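Local coordinates for protein laccase (Botrytis aclada, PDB 3SQR) that probably oxidises lignin-derived phenols and hydroquinones while reducing dioxygen to water at its copper centres, as a fungal multicopper oxidase, at residues V159-T164 with N290-I295; Y263-I268 with Y311-E316; P378-D383 with P496-V501; H468-F473 with K515-G520. All coordinates share one frame; numbering follows the deposited sequence.

Contact 1: V159-T164 with N290-I295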
# COMPACT_ATOMS: atom_id res chain seq x y z
N VAL A 159 -12.23 -12.28 -0.95
CA VAL A 159 -11.43 -11.72 0.11
C VAL A 159 -11.38 -12.73 1.25
O VAL A 159 -12.40 -13.11 1.85
CB VAL A 159 -11.91 -10.34 0.59
CG1 VAL A 159 -11.55 -9.26 -0.47
CG2 VAL A 159 -13.47 -10.31 0.90
N THR A 160 -10.18 -13.25 1.46
CA THR A 160 -9.97 -14.31 2.43
C THR A 160 -9.21 -13.72 3.64
O THR A 160 -8.52 -14.40 4.38
CB THR A 160 -9.16 -15.44 1.77
OG1 THR A 160 -7.87 -14.93 1.38
CG2 THR A 160 -9.87 -15.92 0.53
N GLN A 161 -9.33 -12.40 3.77
CA GLN A 161 -8.64 -11.60 4.75
C GLN A 161 -9.68 -10.53 5.17
O GLN A 161 -10.64 -10.26 4.44
CB GLN A 161 -7.43 -10.86 4.16
CG GLN A 161 -6.34 -11.78 3.74
CD GLN A 161 -5.46 -11.11 2.75
OE1 GLN A 161 -5.81 -11.06 1.53
NE2 GLN A 161 -4.33 -10.62 3.21
N TYR A 162 -9.42 -9.92 6.32
CA TYR A 162 -10.26 -8.85 6.84
C TYR A 162 -9.40 -7.75 7.43
O TYR A 162 -8.30 -7.97 7.93
CB TYR A 162 -11.34 -9.38 7.80
CG TYR A 162 -10.77 -10.09 8.98
CD1 TYR A 162 -10.44 -9.39 10.15
CD2 TYR A 162 -10.48 -11.46 8.92
CE1 TYR A 162 -9.85 -10.06 11.23
CE2 TYR A 162 -9.89 -12.11 9.96
CZ TYR A 162 -9.58 -11.42 11.13
OH TYR A 162 -9.03 -12.04 12.21
N GLY A 163 -9.92 -6.55 7.27
CA GLY A 163 -9.27 -5.37 7.81
C GLY A 163 -9.24 -4.25 6.78
O GLY A 163 -10.14 -4.09 5.96
N THR A 164 -8.23 -3.43 6.91
CA THR A 164 -8.05 -2.22 6.14
C THR A 164 -7.00 -2.37 5.08
O THR A 164 -5.83 -2.67 5.33
CB THR A 164 -7.57 -1.10 7.08
OG1 THR A 164 -8.53 -0.93 8.14
CG2 THR A 164 -7.40 0.20 6.33
N ASN A 290 -2.14 -4.38 11.97
CA ASN A 290 -1.23 -3.84 11.04
C ASN A 290 -1.48 -4.47 9.69
O ASN A 290 -1.70 -5.64 9.58
CB ASN A 290 0.22 -3.94 11.51
CG ASN A 290 0.77 -5.36 11.75
OD1 ASN A 290 0.29 -6.41 11.23
ND2 ASN A 290 1.86 -5.38 12.45
N ASP A 291 -1.50 -3.63 8.67
CA ASP A 291 -1.95 -4.08 7.38
C ASP A 291 -3.21 -4.94 7.51
O ASP A 291 -4.16 -4.44 8.06
CB ASP A 291 -0.76 -4.78 6.70
CG ASP A 291 0.43 -3.83 6.51
OD1 ASP A 291 0.32 -2.61 6.79
OD2 ASP A 291 1.51 -4.32 6.06
N LEU A 292 -3.25 -6.19 6.98
CA LEU A 292 -4.43 -7.05 7.10
C LEU A 292 -4.26 -8.16 8.14
O LEU A 292 -4.90 -9.20 8.05
CB LEU A 292 -4.87 -7.61 5.75
CG LEU A 292 -5.42 -6.57 4.77
CD1 LEU A 292 -5.21 -7.04 3.26
CD2 LEU A 292 -6.88 -6.35 5.01
N VAL A 293 -3.52 -7.81 9.18
CA VAL A 293 -3.27 -8.76 10.29
C VAL A 293 -3.58 -8.10 11.62
O VAL A 293 -2.88 -7.17 12.08
CB VAL A 293 -1.84 -9.16 10.26
CG1 VAL A 293 -1.48 -10.16 11.40
CG2 VAL A 293 -1.44 -9.79 8.86
N PRO A 294 -4.59 -8.62 12.29
CA PRO A 294 -4.89 -8.18 13.63
C PRO A 294 -3.76 -8.50 14.60
O PRO A 294 -3.14 -9.54 14.53
CB PRO A 294 -6.16 -8.99 13.93
CG PRO A 294 -6.78 -9.22 12.66
CD PRO A 294 -5.63 -9.55 11.82
N ILE A 295 -3.47 -7.54 15.49
CA ILE A 295 -2.37 -7.69 16.43
C ILE A 295 -2.93 -7.56 17.84
O ILE A 295 -4.00 -7.07 18.05
CB ILE A 295 -1.24 -6.65 16.23
CG1 ILE A 295 -1.72 -5.22 16.41
CG2 ILE A 295 -0.60 -6.78 14.77
CD1 ILE A 295 -0.56 -4.16 16.55
O HOH W 1 -3.90 -11.03 6.00
O HOH W 2 -7.08 -10.85 7.73
O HOH W 3 -6.55 -4.44 9.20

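Contact 2: Y263-I268 with Y311-E316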
# COMPACT_ATOMS: atom_id res chain seq x y z
N TYR A 263 -13.75 4.81 18.83
CA TYR A 263 -13.73 4.93 17.37
C TYR A 263 -12.60 4.09 16.80
O TYR A 263 -11.50 4.13 17.27
CB TYR A 263 -13.50 6.34 16.93
CG TYR A 263 -14.62 7.23 17.33
CD1 TYR A 263 -15.73 7.35 16.54
CD2 TYR A 263 -14.56 7.97 18.51
CE1 TYR A 263 -16.80 8.11 16.88
CE2 TYR A 263 -15.63 8.79 18.85
CZ TYR A 263 -16.73 8.86 18.05
OH TYR A 263 -17.83 9.68 18.35
N ARG A 264 -12.93 3.34 15.76
CA ARG A 264 -11.92 2.69 14.93
C ARG A 264 -11.58 3.61 13.74
O ARG A 264 -12.45 4.11 13.02
CB ARG A 264 -12.48 1.37 14.41
CG ARG A 264 -11.54 0.67 13.47
CD ARG A 264 -12.13 -0.63 13.06
NE ARG A 264 -11.14 -1.47 12.42
CZ ARG A 264 -11.32 -2.78 12.27
NH1 ARG A 264 -12.41 -3.40 12.75
NH2 ARG A 264 -10.39 -3.48 11.66
N LEU A 265 -10.32 3.94 13.66
CA LEU A 265 -9.75 4.75 12.54
C LEU A 265 -8.83 3.84 11.77
O LEU A 265 -8.03 3.13 12.33
CB LEU A 265 -8.90 5.89 13.07
CG LEU A 265 -9.60 7.08 13.74
CD1 LEU A 265 -10.63 6.70 14.80
CD2 LEU A 265 -8.52 8.09 14.22
N ARG A 266 -8.86 3.98 10.46
CA ARG A 266 -8.11 3.04 9.60
C ARG A 266 -7.14 3.88 8.82
O ARG A 266 -7.54 4.60 7.93
CB ARG A 266 -9.09 2.30 8.72
CG ARG A 266 -10.19 1.53 9.46
CD ARG A 266 -11.15 0.98 8.46
NE ARG A 266 -12.21 0.17 8.98
CZ ARG A 266 -12.23 -1.16 9.03
NH1 ARG A 266 -11.18 -1.86 8.65
NH2 ARG A 266 -13.29 -1.80 9.51
N LEU A 267 -5.89 3.82 9.23
CA LEU A 267 -4.88 4.71 8.77
C LEU A 267 -4.13 4.07 7.64
O LEU A 267 -3.67 2.94 7.76
CB LEU A 267 -3.93 5.07 9.89
CG LEU A 267 -4.66 5.63 11.14
CD1 LEU A 267 -3.69 5.71 12.34
CD2 LEU A 267 -5.30 6.97 10.81
N ILE A 268 -3.98 4.83 6.56
CA ILE A 268 -3.21 4.39 5.37
C ILE A 268 -2.33 5.46 4.87
O ILE A 268 -2.79 6.56 4.57
CB ILE A 268 -4.09 3.90 4.22
CG1 ILE A 268 -5.28 3.08 4.74
CG2 ILE A 268 -3.19 3.10 3.12
CD1 ILE A 268 -6.07 2.42 3.66
N TYR A 311 -2.67 0.82 9.50
CA TYR A 311 -2.90 0.45 10.89
C TYR A 311 -4.32 0.72 11.20
O TYR A 311 -4.90 1.75 10.78
CB TYR A 311 -2.01 1.27 11.80
CG TYR A 311 -0.58 0.84 11.82
CD1 TYR A 311 -0.16 -0.23 12.60
CD2 TYR A 311 0.35 1.48 11.03
CE1 TYR A 311 1.15 -0.60 12.63
CE2 TYR A 311 1.68 1.12 11.06
CZ TYR A 311 2.08 0.08 11.85
OH TYR A 311 3.36 -0.28 11.89
N ASP A 312 -4.88 -0.13 12.05
CA ASP A 312 -6.19 0.10 12.57
C ASP A 312 -5.89 0.45 14.04
O ASP A 312 -5.12 -0.23 14.72
CB ASP A 312 -7.09 -1.11 12.56
CG ASP A 312 -7.62 -1.44 11.19
OD1 ASP A 312 -6.83 -1.98 10.45
OD2 ASP A 312 -8.81 -1.19 10.88
N VAL A 313 -6.49 1.56 14.44
CA VAL A 313 -6.42 2.01 15.85
C VAL A 313 -7.79 2.32 16.40
O VAL A 313 -8.69 2.74 15.73
CB VAL A 313 -5.48 3.24 15.98
CG1 VAL A 313 -4.10 2.94 15.38
CG2 VAL A 313 -6.14 4.48 15.26
N ILE A 314 -7.91 2.14 17.71
CA ILE A 314 -9.12 2.47 18.39
C ILE A 314 -8.75 3.68 19.25
O ILE A 314 -7.71 3.66 19.91
CB ILE A 314 -9.60 1.37 19.32
CG1 ILE A 314 -9.98 0.13 18.54
CG2 ILE A 314 -10.89 1.84 20.10
CD1 ILE A 314 -10.92 0.31 17.42
N VAL A 315 -9.58 4.70 19.14
CA VAL A 315 -9.32 5.94 19.90
C VAL A 315 -10.60 6.16 20.72
O VAL A 315 -11.71 6.24 20.16
CB VAL A 315 -9.05 7.14 19.07
CG1 VAL A 315 -8.66 8.31 20.03
CG2 VAL A 315 -7.88 6.90 18.14
N GLU A 316 -10.41 6.26 22.03
CA GLU A 316 -11.50 6.62 22.94
C GLU A 316 -11.49 8.13 23.15
O GLU A 316 -10.42 8.73 23.40
CB GLU A 316 -11.40 5.84 24.25
CG GLU A 316 -12.50 6.20 25.19
CD GLU A 316 -12.50 5.29 26.40
OE1 GLU A 316 -11.39 4.97 26.86
OE2 GLU A 316 -13.61 4.90 26.84

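Contact 3: P378-D383 with P496-V501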
# COMPACT_ATOMS: atom_id res chain seq x y z
N PRO A 378 1.10 -10.48 16.10
CA PRO A 378 -0.14 -10.97 15.55
C PRO A 378 -0.94 -11.69 16.61
O PRO A 378 -0.37 -12.44 17.43
CB PRO A 378 0.32 -11.90 14.42
CG PRO A 378 1.67 -11.32 14.04
CD PRO A 378 2.26 -10.96 15.37
N HIS A 379 -2.23 -11.44 16.60
CA HIS A 379 -3.11 -12.09 17.53
C HIS A 379 -3.17 -13.58 17.22
O HIS A 379 -3.11 -14.42 18.15
CB HIS A 379 -4.52 -11.51 17.46
CG HIS A 379 -5.48 -12.31 18.26
ND1 HIS A 379 -5.77 -11.99 19.57
CD2 HIS A 379 -6.13 -13.47 18.00
CE1 HIS A 379 -6.58 -12.91 20.08
NE2 HIS A 379 -6.82 -13.82 19.15
N LEU A 380 -3.41 -13.90 15.95
CA LEU A 380 -3.23 -15.25 15.48
C LEU A 380 -1.75 -15.59 15.33
O LEU A 380 -1.04 -15.16 14.36
CB LEU A 380 -3.98 -15.48 14.16
CG LEU A 380 -3.88 -16.90 13.61
CD1 LEU A 380 -4.99 -17.78 14.09
CD2 LEU A 380 -3.90 -16.84 12.06
N ALA A 381 -1.23 -16.32 16.31
CA ALA A 381 0.19 -16.59 16.39
C ALA A 381 0.60 -17.66 15.40
O ALA A 381 -0.01 -18.75 15.33
CB ALA A 381 0.58 -17.07 17.86
N LEU A 382 1.61 -17.36 14.60
CA LEU A 382 2.13 -18.33 13.63
C LEU A 382 3.62 -18.27 13.65
O LEU A 382 4.24 -17.18 13.85
CB LEU A 382 1.60 -18.00 12.21
CG LEU A 382 0.07 -18.03 12.01
CD1 LEU A 382 -0.20 -17.48 10.60
CD2 LEU A 382 -0.51 -19.41 12.19
N ASP A 383 4.22 -19.42 13.36
CA ASP A 383 5.65 -19.55 13.30
C ASP A 383 6.18 -19.91 11.95
O ASP A 383 5.52 -20.57 11.15
CB ASP A 383 6.13 -20.64 14.28
CG ASP A 383 5.79 -20.31 15.72
OD1 ASP A 383 5.51 -19.15 16.09
OD2 ASP A 383 5.83 -21.25 16.54
N PRO A 496 6.68 -13.64 14.76
CA PRO A 496 7.19 -12.29 14.55
C PRO A 496 6.10 -11.41 13.90
O PRO A 496 5.03 -11.90 13.59
CB PRO A 496 8.32 -12.51 13.60
CG PRO A 496 7.88 -13.68 12.81
CD PRO A 496 7.18 -14.56 13.74
N PRO A 497 6.34 -10.10 13.80
CA PRO A 497 5.33 -9.32 13.06
C PRO A 497 5.02 -9.92 11.70
O PRO A 497 5.84 -10.54 11.05
CB PRO A 497 5.97 -7.94 12.92
CG PRO A 497 7.11 -7.94 13.95
CD PRO A 497 7.54 -9.34 14.10
N ARG A 498 3.79 -9.70 11.26
CA ARG A 498 3.32 -10.31 10.04
C ARG A 498 2.41 -9.30 9.38
O ARG A 498 1.49 -8.79 10.02
CB ARG A 498 2.56 -11.61 10.36
CG ARG A 498 2.10 -12.45 9.18
CD ARG A 498 1.55 -13.78 9.65
NE ARG A 498 0.22 -13.72 10.23
CZ ARG A 498 -0.10 -14.04 11.49
NH1 ARG A 498 0.83 -14.40 12.33
NH2 ARG A 498 -1.34 -14.00 11.91
N ARG A 499 2.73 -9.00 8.11
CA ARG A 499 2.07 -7.95 7.43
C ARG A 499 2.47 -8.00 5.96
O ARG A 499 3.04 -9.00 5.49
CB ARG A 499 2.42 -6.60 8.08
CG ARG A 499 3.87 -6.12 7.84
CD ARG A 499 4.23 -4.82 8.60
NE ARG A 499 3.19 -3.80 8.42
CZ ARG A 499 3.00 -2.76 9.23
NH1 ARG A 499 3.72 -2.60 10.32
NH2 ARG A 499 1.98 -1.93 8.99
N ASP A 500 2.15 -6.98 5.18
CA ASP A 500 2.57 -7.00 3.76
C ASP A 500 3.42 -5.85 3.24
O ASP A 500 3.96 -5.92 2.14
CB ASP A 500 1.31 -7.19 2.85
CG ASP A 500 0.30 -6.07 2.98
OD1 ASP A 500 0.67 -4.94 2.61
OD2 ASP A 500 -0.84 -6.35 3.47
N VAL A 501 3.64 -4.84 4.09
CA VAL A 501 4.60 -3.76 3.77
C VAL A 501 5.48 -3.54 4.99
O VAL A 501 5.00 -3.39 6.11
CB VAL A 501 3.94 -2.42 3.38
CG1 VAL A 501 4.98 -1.37 3.18
CG2 VAL A 501 3.11 -2.53 2.14

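Contact 4: H468-F473 with K515-G520. With CU (copper (II) ion), chain E.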
# COMPACT_ATOMS: atom_id res chain seq x y z
N HIS A 468 3.74 -8.92 -2.80
CA HIS A 468 2.44 -9.31 -3.31
C HIS A 468 2.21 -10.81 -3.01
O HIS A 468 3.16 -11.59 -2.87
CB HIS A 468 2.42 -9.06 -4.83
CG HIS A 468 2.34 -7.64 -5.21
ND1 HIS A 468 1.36 -7.16 -6.06
CD2 HIS A 468 3.09 -6.58 -4.87
CE1 HIS A 468 1.50 -5.85 -6.18
NE2 HIS A 468 2.56 -5.49 -5.49
N GLY A 469 0.97 -11.20 -3.02
CA GLY A 469 0.56 -12.63 -2.87
C GLY A 469 0.77 -13.30 -1.53
O GLY A 469 0.41 -14.44 -1.34
N HIS A 470 1.29 -12.58 -0.55
CA HIS A 470 1.64 -13.11 0.75
C HIS A 470 1.64 -12.06 1.81
O HIS A 470 2.12 -10.94 1.57
CB HIS A 470 3.07 -13.67 0.82
CG HIS A 470 3.33 -14.75 -0.16
ND1 HIS A 470 3.21 -16.07 0.16
CD2 HIS A 470 3.65 -14.71 -1.49
CE1 HIS A 470 3.48 -16.81 -0.89
NE2 HIS A 470 3.75 -16.02 -1.91
N ASP A 471 1.22 -12.47 2.99
CA ASP A 471 1.72 -11.80 4.18
C ASP A 471 3.07 -12.38 4.53
O ASP A 471 3.24 -13.60 4.42
CB ASP A 471 0.86 -12.02 5.39
CG ASP A 471 -0.46 -11.28 5.34
OD1 ASP A 471 -0.64 -10.34 4.57
OD2 ASP A 471 -1.30 -11.63 6.13
N PHE A 472 4.02 -11.53 4.89
CA PHE A 472 5.33 -12.03 5.31
C PHE A 472 5.52 -11.90 6.79
O PHE A 472 4.78 -11.16 7.45
CB PHE A 472 6.45 -11.40 4.53
CG PHE A 472 6.47 -9.90 4.60
CD1 PHE A 472 6.66 -9.23 5.79
CD2 PHE A 472 6.30 -9.17 3.45
CE1 PHE A 472 6.67 -7.85 5.80
CE2 PHE A 472 6.34 -7.78 3.46
CZ PHE A 472 6.50 -7.14 4.61
N PHE A 473 6.54 -12.59 7.29
CA PHE A 473 6.89 -12.55 8.70
C PHE A 473 8.18 -11.78 8.79
O PHE A 473 9.14 -12.07 8.05
CB PHE A 473 7.14 -13.99 9.14
CG PHE A 473 5.92 -14.86 9.17
CD1 PHE A 473 5.27 -15.27 8.04
CD2 PHE A 473 5.42 -15.28 10.39
CE1 PHE A 473 4.14 -16.13 8.13
CE2 PHE A 473 4.34 -16.12 10.45
CZ PHE A 473 3.70 -16.51 9.37
N LYS A 515 5.57 -18.55 3.34
CA LYS A 515 5.41 -19.94 2.99
C LYS A 515 5.10 -20.09 1.53
O LYS A 515 4.38 -19.26 0.92
CB LYS A 515 4.29 -20.52 3.83
CG LYS A 515 4.29 -22.04 3.81
CD LYS A 515 3.37 -22.59 4.79
CE LYS A 515 3.43 -24.12 4.70
NZ LYS A 515 2.36 -24.67 5.55
N LEU A 516 5.61 -21.18 0.94
CA LEU A 516 5.30 -21.50 -0.42
C LEU A 516 3.89 -22.03 -0.49
O LEU A 516 3.65 -23.23 -0.43
CB LEU A 516 6.36 -22.51 -0.95
CG LEU A 516 7.67 -21.86 -1.42
CD1 LEU A 516 8.12 -20.80 -0.52
CD2 LEU A 516 8.78 -22.93 -1.64
N ASP A 517 2.92 -21.11 -0.57
CA ASP A 517 1.52 -21.46 -0.41
C ASP A 517 0.61 -20.82 -1.47
O ASP A 517 -0.62 -20.92 -1.40
CB ASP A 517 1.06 -21.10 1.02
CG ASP A 517 1.09 -19.61 1.28
OD1 ASP A 517 1.32 -18.87 0.31
OD2 ASP A 517 0.93 -19.22 2.45
N ASN A 518 1.21 -20.17 -2.47
CA ASN A 518 0.46 -19.42 -3.38
C ASN A 518 1.20 -19.36 -4.69
O ASN A 518 1.94 -18.42 -4.97
CB ASN A 518 0.27 -17.99 -2.88
CG ASN A 518 -0.84 -17.26 -3.62
OD1 ASN A 518 -1.46 -17.81 -4.51
ND2 ASN A 518 -1.11 -16.02 -3.20
N PRO A 519 1.08 -20.43 -5.49
CA PRO A 519 1.78 -20.34 -6.77
C PRO A 519 1.41 -19.12 -7.59
O PRO A 519 0.22 -18.74 -7.68
CB PRO A 519 1.33 -21.62 -7.47
CG PRO A 519 0.97 -22.51 -6.41
CD PRO A 519 0.37 -21.70 -5.29
N GLY A 520 2.39 -18.53 -8.25
CA GLY A 520 2.18 -17.29 -9.01
C GLY A 520 3.46 -16.51 -9.21
O GLY A 520 4.56 -16.96 -8.96
CU CU E . 3.00 -3.55 -5.31
O HOH W 4 0.07 -16.50 0.57
O HOH W 5 2.76 -17.16 2.89
O HOH W 6 1.81 -2.00 -4.56

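Contact 1: V159-T164 with N290-I295
Leu292 O is gripped by two waters that carry it across to the segment 159-164. One water donates to it at 2.8 Å from Leu292 O and accepts from Tyr162 N. The other donates at 2.9 Å to Leu292 O and accepts from Gln161 NE2, which is also bonded to Gly127 O, while Gln161 OE1 takes the backbone N-H of Arg129. A third water bonds both Thr164 N and Asp291 O, so the polar part of this buried interface runs through bound waters, without a direct hydrogen bond between the segments. Packing fills the rest. Leu292 reaches over the backbone with CD2 3.6 Å from Gly163 C, and its other branch, CD1, lies 3.7 Å from Gln161 NE2, the two side chains crossing near a right angle. The Tyr162 ring, swung between its backbone N and carbonyl carbon (chi1 59°), brings CE1 to 3.5 Å from Pro294 CG. Gly163, with backbone angles (135/-151°) open mainly to glycine, lets Leu292 CD2 lie close to the main chain. Asn290 to Val293 form a type II' turn, closed by Val293 N to Asn290 O at 2.9 Å. It is the hairpin bend between strands 285-290 and 293-300 at the edge of the second cupredoxin-like domain, and it abuts the start of strand 163-169 in the first, while Asp291 turns to Arg499 of strand 498-499 in the third.

Contact 2: Y263-I268 with Y311-E316
This is an antiparallel strand pair inside the six-stranded sheet of the second cupredoxin-like domain, strand 262-269 lying between 195-205 and 310-316. The short strand axes approach to 4.6 Å, and five successive bridges run from Tyr263-Val315 to Leu267-Tyr311. Tyr263, Leu265 and Leu267 form hydrogen-bonded pairs with Val315, Val313 and Tyr311; the central one has Leu265 N 2.9 Å from Val313 O and Val313 N returning the bond to Leu265 O. Arg264-Ile314 and Arg266-Asp312 are the non-hydrogen-bonded pairs between them. On the face of Leu265, Leu267, Val313 and Val315 the packing is apolar: Leu265 CB lies 3.8 Å from Val313 CG2, and Leu267 CD1 comes to 4.0 Å from the same methyl, while Leu303 covers Leu267 and Val313. The other face holds a buried salt-bridge network of Arg264, Arg266 and Asp312. Arg266 NH1 is near Asp312 OD2 by charge alone, the oxygen lying well out of its guanidinium plane. Arg266 is also salt-bridged to Asp196, and its NH1 bonds to Thr164 OG1. The guanidinium groups overlap, with Arg266 NH2 3.5 Å above the plane of the Arg264 group. Arg264, extended with CG anti to its N (chi1 176°), presents its NE edge: NE meets Asp312 OD2 at 2.8 Å and NH2 meets Asp312 OD2 at 2.9 Å, both from one face of the carboxylate.

Contact 3: P378-D383 with P496-V501
Pro378 lays its ring against Arg498 where an irregular linker, leading from the second cupredoxin-like domain towards strand 387-398 of the third, passes the edge strand 498-499. Its CB sits over one face of the guanidinium, 3.3 Å from Arg498 NH1, and its CD approaches Pro496 O at 3.4 Å. Beyond it, His379 turns away to Asp55. Leu380 supplies the polar centre of the contact, its carbonyl oxygen held end-on by both terminal nitrogens of Arg498. Leu382 then closes the sandwich from the opposite face, with CD1 3.6 Å from Arg498 CZ, so that the flat group is fixed between a proline and a leucine. Arg498 gets there by setting CG opposite the backbone N (chi1 -175°) and bending at chi3 (76°), which brings the NH1/NH2 edge to Leu380 O; NE is bonded to Tyr59 OH, and Phe473 of the neighbouring strand packs against the chain. The two bonds to the single acceptor differ in approach: NH1 lies nearly on the line of the Leu380 C=O bond at 2.9 Å from Leu380 O, whereas NH2 meets a lone pair of that oxygen in the carbonyl plane, at 2.7 Å from Leu380 O.

Contact 4: H468-F473 with K515-G520
Asn518 donates from ND2 to Gly469 O, the direct hydrogen bond that ties the loop following the copper ligand His468, in the third cupredoxin-like domain, to the loop between strands 509-515 and 520-526. The bond is 2.9 Å from Asn518 ND2 to Gly469 O, with an angle of 165° at the hydrogen; it uses a lone pair in the carbonyl plane and lies near the amide plane of Asn518. Having CG anti to the backbone N (chi1 -164°) swings the amide across to this oxygen. Gly469 O is gripped a second time by a water, 2.8 Å from Gly469 O, that also donates to Asp517 OD1. Beside this pair the His470 ring and the Asp517 carboxylate lie side by side, pointing opposite ways with their planes 5° apart, and the ring's CE1 edge faces Lys515 O at 3.2 Å from His470 CE1. A further water joins the ring to the loop: it lies at the edge in the ring plane, hydrogen-bonded to His470 ND1, Asp517 OD2 and Lys515 N. In the next shell, Glu542 takes His470 NE2 and Asn518 N, one carboxylate oxygen to each, and Arg129 pairs with Asp517. His468, just before Gly469, binds copper. Asp137 accepts from its ND1, which fixes the ring's rotation, and the ring of His124 stacks on it. His170 and His525 complete the protein ligands of this copper, probably one of the type 3 pair, together with a water; His468 NE2 is 2.0 Å from the copper.

How the contacts relate
Contacts 1, 2 and 4 are buried, whereas contact 3 is partly open at its linker side. Contact 2 is the one regular strand pair, within the second domain; contact 1 joins the first domain to the second through bridging waters and the packing of Leu292 and Pro294, and contact 3 brings the linker to the edge of the third. Contacts 3 and 4 share a sheet, where Arg499 O bonds to Phe472 N. A salt bridge joins Asp291 of contact 1 to Arg499 of contact 3, and a probable hydrogen bond joins Thr164 of contact 1 to Arg266 of contact 2. Contact 4, about 27 Å between centres from contact 2, is alone in holding a copper ligand.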